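Local coordinates for protein glutathione S-transferase (Xanthomonas axonopodis pv. citri, PDB 6NV6) that probably conjugates glutathione to electrophilic substrates as a theta class glutathione transferase, and may also act as a dehalogenase, at residues Asn69-Val72 and Arg73-Ala77; Gln78-Pro81 and Ala82-Pro85; Ile163-Gly166 and Ser167-Ala171. All blocks are in the same frame, centred on the assembly; numbering follows the deposited sequence.

How the interactions relate
All three contacts are local, each within its own continuous stretch. Interactions 1 and 2 share helix 68-79: the first runs along most of it, the second lies where the chain leaves it, and Ala76 and Ala77 pack on Leu83 and Tyr84 between them. Interaction 3, near the centre of the molecule, opens helix 163-174 of the all-helical region. It meets interaction 1 where Val72 faces Ile163, and interaction 2 where Leu83 does. Chemistry follows place: interaction 1 adds a water link between Asn69 and Arg73 to regular helix bonds, interaction 2 is a partly exposed turn with one firm and one weak bond, and interaction 3 buries a serine hydroxyl against a backbone carbonyl.

Interaction 1 of 3, residues Asn69-Val72 and Arg73-Ala77; sequences NAIV and RYLAA
Ile71 and Leu75, one turn apart, lie side by side and point the same way, Ile71 CG2 resting 3.9 Å from Leu75 CD1. Ile71 CG1 lies beside the backbone N (chi1 -65°), which leaves CG2 anti to that N and near Leu75. On this close-packed side Ile71 meets Ala18 and Leu65, while Leu75 and Val72 both press on Cys21; this face of helix 68-79 packs inside the thioredoxin-like N-terminal domain, on helix 13-25 and strand 63-65. Four successive i to i+4 bonds run through the backbone, among them Leu75 N to Ile71 O at 2.9 Å and Ala76 N to Val72 O at 3.0 Å.

The looser side belongs to the partly exposed Arg73, whose chain runs past the buried Asn69. The Arg73 chain bends at chi3 (-71°) and folds back over its own helix, bringing one guanidinium face across Asn69 O, which sits 3.8 Å above the plane near its centre. A water lies in the plane at the guanidinium edge, accepting from Asn69 ND2 at 2.8 Å and only weakly from Arg73 NH1 at 3.3 Å. Asn69 OD1 takes a hydrogen bond from Lys17, and Arg73 NH1 has a long, weak ion pair with Asp95. The Asn69 amide is thus bonded at both its oxygen and its nitrogen, whereas the links of the guanidinium to the water and to Asp95 are weak.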
loop_
_atom_site.group_PDB
_atom_site.type_symbol
_atom_site.label_atom_id
_atom_site.label_comp_id
_atom_site.label_asym_id
_atom_site.label_seq_id
_atom_site.Cartn_x
_atom_site.Cartn_y
_atom_site.Cartn_z
ATOM N N ASN A 69 -7.998 -1.526 3.910
ATOM C CA ASN A 69 -7.290 -2.045 5.074
ATOM C C ASN A 69 -8.113 -3.091 5.817
ATOM O O ASN A 69 -7.539 -4.023 6.391
ATOM C CB ASN A 69 -6.888 -0.895 6.004
ATOM C CG ASN A 69 -5.906 0.072 5.361
ATOM O OD1 ASN A 69 -5.302 -0.225 4.326
ATOM N ND2 ASN A 69 -5.754 1.239 5.965
ATOM N N ALA A 70 -9.443 -2.963 5.817
ATOM C CA ALA A 70 -10.280 -4.043 6.323
ATOM C C ALA A 70 -10.113 -5.304 5.480
ATOM O O ALA A 70 -10.023 -6.415 6.020
ATOM C CB ALA A 70 -11.743 -3.600 6.361
ATOM N N ILE A 71 -10.086 -5.151 4.152
ATOM C CA ILE A 71 -9.843 -6.286 3.271
ATOM C C ILE A 71 -8.520 -6.950 3.626
ATOM O O ILE A 71 -8.411 -8.183 3.655
ATOM C CB ILE A 71 -9.877 -5.842 1.796
ATOM C CG1 ILE A 71 -11.282 -5.367 1.413
ATOM C CG2 ILE A 71 -9.454 -6.976 0.876
ATOM C CD1 ILE A 71 -11.330 -4.591 0.123
ATOM N N VAL A 72 -7.497 -6.148 3.918
ATOM C CA VAL A 72 -6.190 -6.721 4.230
ATOM C C VAL A 72 -6.268 -7.492 5.535
ATOM O O VAL A 72 -5.938 -8.683 5.598
ATOM C CB VAL A 72 -5.111 -5.621 4.294
ATOM C CG1 VAL A 72 -3.819 -6.152 4.930
ATOM C CG2 VAL A 72 -4.840 -5.034 2.901
ATOM N N ARG A 73 -6.724 -6.817 6.594
ATOM C CA ARG A 73 -6.781 -7.447 7.905
ATOM C C ARG A 73 -7.587 -8.731 7.849
ATOM O O ARG A 73 -7.215 -9.739 8.462
ATOM C CB ARG A 73 -7.357 -6.477 8.938
ATOM C CG ARG A 73 -6.337 -5.447 9.413
ATOM C CD ARG A 73 -6.848 -4.676 10.625
ATOM N NE ARG A 73 -7.923 -3.771 10.230
ATOM C CZ ARG A 73 -7.731 -2.502 9.875
ATOM N NH1 ARG A 73 -6.508 -1.985 9.884
ATOM N NH2 ARG A 73 -8.761 -1.745 9.512
ATOM N N TYR A 74 -8.671 -8.722 7.077
ATOM C CA TYR A 74 -9.464 -9.928 6.918
ATOM C C TYR A 74 -8.656 -11.033 6.239
ATOM O O TYR A 74 -8.498 -12.133 6.788
ATOM C CB TYR A 74 -10.729 -9.623 6.127
ATOM C CG TYR A 74 -11.413 -10.891 5.723
ATOM C CD1 TYR A 74 -11.966 -11.727 6.685
ATOM C CD2 TYR A 74 -11.459 -11.289 4.394
ATOM C CE1 TYR A 74 -12.577 -12.907 6.329
ATOM C CE2 TYR A 74 -12.068 -12.461 4.026
ATOM C CZ TYR A 74 -12.627 -13.267 4.993
ATOM O OH TYR A 74 -13.235 -14.442 4.634
ATOM N N LEU A 75 -8.130 -10.753 5.038
ATOM C CA LEU A 75 -7.433 -11.782 4.272
ATOM C C LEU A 75 -6.292 -12.404 5.066
ATOM O O LEU A 75 -6.067 -13.619 4.990
ATOM C CB LEU A 75 -6.920 -11.201 2.953
ATOM C CG LEU A 75 -8.002 -11.201 1.868
ATOM C CD1 LEU A 75 -7.596 -10.350 0.670
ATOM C CD2 LEU A 75 -8.347 -12.626 1.447
ATOM N N ALA A 76 -5.568 -11.605 5.852
ATOM C CA ALA A 76 -4.453 -12.187 6.594
ATOM C C ALA A 76 -4.951 -13.016 7.776
ATOM O O ALA A 76 -4.528 -14.161 7.962
ATOM C CB ALA A 76 -3.475 -11.100 7.049
ATOM N N ALA A 77 -5.861 -12.462 8.579
ATOM C CA ALA A 77 -6.410 -13.235 9.687
ATOM C C ALA A 77 -7.083 -14.519 9.199
ATOM O O ALA A 77 -6.930 -15.581 9.813
ATOM C CB ALA A 77 -7.396 -12.382 10.484
HETATM O O HOH W 1 -6.705 1.045 8.580
#

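Interaction 2 of 3, residues Gln78-Pro81 and Ala82-Pro85; sequences QYAP and ALYP
Leu83 folds back toward Ala80, its backbone N donating to Ala80 O at 2.8 Å with an N-H...O angle of 158°. The donor stands above the carbonyl plane, 44° out of it, so this bond does not follow a lone pair. Ala80 is the first residue to leave helical backbone angles after helix 68-79, and its bond to Leu83 spans three residues, closing a beta turn with Pro81 and Ala82 at its corners. A second, weak bond follows one residue on, from Tyr84 N to Pro81 O at 3.4 Å, and closes an overlapping turn.

Along the Leu83 side chain, CB comes first, 3.3 Å from Ala80 O and 3.7 Å from Ala76 CB on the preceding helix. Leu83 CG stands beside the backbone N (chi1 -73°), which leaves it 4.2 Å from Ala80 CB in an apolar contact. At the tip, Leu83 CD1 reaches Ile163 CD1 of helix 163-174 at 4.1 Å; the side chain as a whole also touches Glu24 and Phe158. Tyr84 takes another course, with its ring atom CD2 3.6 Å from Ala77 CB.

The turn thus redirects the chain toward helix 88-118 while sinking a leucine between helices. The bend is held by one sound bond to Ala80 O and a weak one to Pro81 O, with apolar packing of Leu83 against Ala76, Ala80 and Ile163.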
loop_
_atom_site.group_PDB
_atom_site.type_symbol
_atom_site.label_atom_id
_atom_site.label_comp_id
_atom_site.label_asym_id
_atom_site.label_seq_id
_atom_site.Cartn_x
_atom_site.Cartn_y
_atom_site.Cartn_z
ATOM N N GLN A 78 -7.824 -14.447 8.089
ATOM C CA GLN A 78 -8.558 -15.614 7.605
ATOM C C GLN A 78 -7.670 -16.593 6.844
ATOM O O GLN A 78 -7.912 -17.803 6.892
ATOM C CB GLN A 78 -9.722 -15.176 6.710
ATOM C CG GLN A 78 -10.707 -16.277 6.333
ATOM C CD GLN A 78 -11.437 -16.859 7.536
ATOM O OE1 GLN A 78 -11.913 -16.133 8.407
ATOM N NE2 GLN A 78 -11.522 -18.180 7.589
ATOM N N TYR A 79 -6.646 -16.108 6.141
ATOM C CA TYR A 79 -5.924 -16.955 5.203
ATOM C C TYR A 79 -4.418 -16.965 5.367
ATOM O O TYR A 79 -3.784 -17.907 4.878
ATOM C CB TYR A 79 -6.244 -16.560 3.749
ATOM C CG TYR A 79 -7.688 -16.766 3.392
ATOM C CD1 TYR A 79 -8.216 -18.040 3.273
ATOM C CD2 TYR A 79 -8.534 -15.690 3.198
ATOM C CE1 TYR A 79 -9.549 -18.237 2.959
ATOM C CE2 TYR A 79 -9.868 -15.871 2.888
ATOM C CZ TYR A 79 -10.374 -17.150 2.770
ATOM O OH TYR A 79 -11.704 -17.332 2.459
ATOM N N ALA A 80 -3.814 -15.968 5.998
ATOM C CA ALA A 80 -2.361 -15.894 6.114
ATOM C C ALA A 80 -2.005 -15.511 7.540
ATOM O O ALA A 80 -1.647 -14.359 7.817
ATOM C CB ALA A 80 -1.783 -14.901 5.108
ATOM N N PRO A 81 -2.096 -16.454 8.480
ATOM C CA PRO A 81 -1.857 -16.100 9.888
ATOM C C PRO A 81 -0.420 -15.720 10.166
ATOM O O PRO A 81 -0.142 -15.149 11.230
ATOM C CB PRO A 81 -2.250 -17.376 10.648
ATOM C CG PRO A 81 -2.848 -18.320 9.581
ATOM C CD PRO A 81 -2.233 -17.908 8.295
ATOM N N ALA A 82 0.501 -16.034 9.250
ATOM C CA ALA A 82 1.858 -15.512 9.354
ATOM C C ALA A 82 1.871 -13.993 9.294
ATOM O O ALA A 82 2.819 -13.360 9.782
ATOM C CB ALA A 82 2.731 -16.093 8.241
ATOM N N LEU A 83 0.831 -13.392 8.704
ATOM C CA LEU A 83 0.763 -11.955 8.492
ATOM C C LEU A 83 -0.039 -11.219 9.549
ATOM O O LEU A 83 -0.035 -9.980 9.554
ATOM C CB LEU A 83 0.157 -11.657 7.124
ATOM C CG LEU A 83 1.104 -11.977 5.978
ATOM C CD1 LEU A 83 0.725 -11.181 4.749
ATOM C CD2 LEU A 83 2.553 -11.714 6.396
ATOM N N TYR A 84 -0.732 -11.943 10.428
ATOM C CA TYR A 84 -1.598 -11.351 11.441
ATOM C C TYR A 84 -1.025 -11.682 12.809
ATOM O O TYR A 84 -1.273 -12.775 13.335
ATOM C CB TYR A 84 -3.029 -11.881 11.290
ATOM C CG TYR A 84 -4.037 -11.391 12.309
ATOM C CD1 TYR A 84 -4.143 -11.995 13.554
ATOM C CD2 TYR A 84 -4.889 -10.327 12.023
ATOM C CE1 TYR A 84 -5.057 -11.553 14.491
ATOM C CE2 TYR A 84 -5.823 -9.880 12.953
ATOM C CZ TYR A 84 -5.898 -10.501 14.186
ATOM O OH TYR A 84 -6.804 -10.087 15.136
ATOM N N PRO A 85 -0.220 -10.798 13.407
ATOM C CA PRO A 85 0.309 -11.062 14.753
ATOM C C PRO A 85 -0.812 -11.296 15.757
ATOM O O PRO A 85 -1.772 -10.522 15.838
ATOM C CB PRO A 85 1.112 -9.797 15.079
ATOM C CG PRO A 85 1.397 -9.160 13.773
ATOM C CD PRO A 85 0.236 -9.503 12.879
#

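Interaction 3 of 3, residues Ile163-Gly166 and Ser167-Ala171; sequences IPLG and SFIYA
Ile163 O is gripped twice by Ser167, through the hydroxyl and through the backbone N. Ser167 OG donates to Ile163 O at 2.7 Å; Ser167 N reaches Ile163 O at 3.0 Å from the opposite face of the carbonyl plane. Ser167 OG lies beside its own backbone N (chi1 -43°), a setting that folds the hydroxyl back one turn along the helix onto the carbonyl. A buried hydroxyl is thereby given an acceptor within its own helix, while Ser167 also packs on Lys17 and Trp20 of helix 13-25.

Pro164 O is held less firmly: its bonds from Ser167 N and Phe168 N are both weak. Phe168 CD2 lies 3.2 Å from Pro164 O, which sits at the ring edge near its plane. These residues form the first turns of helix 163-174, in the helical C-terminal domain of the glutathione transferase fold, and they lie close to the middle of the molecule. Here the helix faces helix 88-118 through Leu165 and Phe168, which both meet Thr101, and helix 183-193 through Leu165 and Ile169, which both meet Trp188.

Ile169 N donates to Leu165 O at 2.8 Å, and the two side chains approach loosely, CD1 of Leu165 lying 4.5 Å from CD1 of Ile169. The Ile169 CG2 branch instead settles 3.6 Å from Gly166 O, and Gly166 O takes a hydrogen bond from the hydroxyl of Tyr198.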
loop_
_atom_site.group_PDB
_atom_site.type_symbol
_atom_site.label_atom_id
_atom_site.label_comp_id
_atom_site.label_asym_id
_atom_site.label_seq_id
_atom_site.Cartn_x
_atom_site.Cartn_y
_atom_site.Cartn_z
ATOM N N ILE A 163 1.652 -3.493 4.616
ATOM C CA ILE A 163 1.035 -3.644 3.307
ATOM C C ILE A 163 0.409 -2.343 2.804
ATOM O O ILE A 163 0.649 -1.983 1.645
ATOM C CB ILE A 163 0.029 -4.799 3.344
ATOM C CG1 ILE A 163 0.781 -6.125 3.382
ATOM C CG2 ILE A 163 -0.920 -4.751 2.148
ATOM C CD1 ILE A 163 -0.119 -7.329 3.535
ATOM N N PRO A 164 -0.374 -1.591 3.596
ATOM C CA PRO A 164 -0.968 -0.358 3.034
ATOM C C PRO A 164 0.063 0.660 2.569
ATOM O O PRO A 164 0.018 1.086 1.401
ATOM C CB PRO A 164 -1.827 0.171 4.187
ATOM C CG PRO A 164 -2.149 -1.034 4.983
ATOM C CD PRO A 164 -0.943 -1.903 4.920
ATOM N N LEU A 165 1.010 1.057 3.433
ATOM C CA LEU A 165 2.050 1.986 2.980
ATOM C C LEU A 165 2.959 1.354 1.924
ATOM O O LEU A 165 3.429 2.052 1.015
ATOM C CB LEU A 165 2.883 2.479 4.158
ATOM C CG LEU A 165 3.877 3.589 3.820
ATOM C CD1 LEU A 165 3.163 4.830 3.280
ATOM C CD2 LEU A 165 4.719 3.942 5.030
ATOM N N GLY A 166 3.217 0.042 2.026
ATOM C CA GLY A 166 4.041 -0.629 1.035
ATOM C C GLY A 166 3.460 -0.559 -0.364
ATOM O O GLY A 166 4.205 -0.495 -1.347
ATOM N N SER A 167 2.129 -0.554 -0.478
ATOM C CA SER A 167 1.514 -0.465 -1.796
ATOM C C SER A 167 1.577 0.949 -2.358
ATOM O O SER A 167 1.597 1.123 -3.583
ATOM C CB SER A 167 0.068 -0.964 -1.741
ATOM O OG SER A 167 -0.054 -2.151 -0.974
ATOM N N PHE A 168 1.604 1.966 -1.493
ATOM C CA PHE A 168 1.814 3.329 -1.977
ATOM C C PHE A 168 3.270 3.571 -2.333
ATOM O O PHE A 168 3.562 4.236 -3.336
ATOM C CB PHE A 168 1.380 4.352 -0.927
ATOM C CG PHE A 168 -0.103 4.581 -0.864
ATOM C CD1 PHE A 168 -0.713 5.495 -1.697
ATOM C CD2 PHE A 168 -0.885 3.892 0.050
ATOM C CE1 PHE A 168 -2.082 5.711 -1.626
ATOM C CE2 PHE A 168 -2.253 4.103 0.121
ATOM C CZ PHE A 168 -2.851 5.019 -0.727
ATOM N N ILE A 169 4.195 3.023 -1.534
ATOM C CA ILE A 169 5.597 3.410 -1.653
ATOM C C ILE A 169 6.205 2.925 -2.959
ATOM O O ILE A 169 7.264 3.423 -3.371
ATOM C CB ILE A 169 6.406 2.908 -0.444
ATOM C CG1 ILE A 169 7.401 3.981 -0.017
ATOM C CG2 ILE A 169 7.112 1.604 -0.762
ATOM C CD1 ILE A 169 6.735 5.173 0.630
ATOM N N TYR A 170 5.553 1.973 -3.630
ATOM C CA TYR A 170 5.916 1.671 -5.007
ATOM C C TYR A 170 5.726 2.901 -5.894
ATOM O O TYR A 170 6.628 3.290 -6.645
ATOM C CB TYR A 170 5.087 0.493 -5.518
ATOM C CG TYR A 170 5.265 0.240 -6.998
ATOM C CD1 TYR A 170 6.498 -0.151 -7.508
ATOM C CD2 TYR A 170 4.205 0.400 -7.889
ATOM C CE1 TYR A 170 6.670 -0.383 -8.845
ATOM C CE2 TYR A 170 4.372 0.168 -9.237
ATOM C CZ TYR A 170 5.608 -0.226 -9.704
ATOM O OH TYR A 170 5.781 -0.465 -11.043
ATOM N N ALA A 171 4.556 3.537 -5.807
ATOM C CA ALA A 171 4.333 4.755 -6.577
ATOM C C ALA A 171 5.342 5.831 -6.202
ATOM O O ALA A 171 5.919 6.486 -7.077
ATOM C CB ALA A 171 2.902 5.255 -6.365
#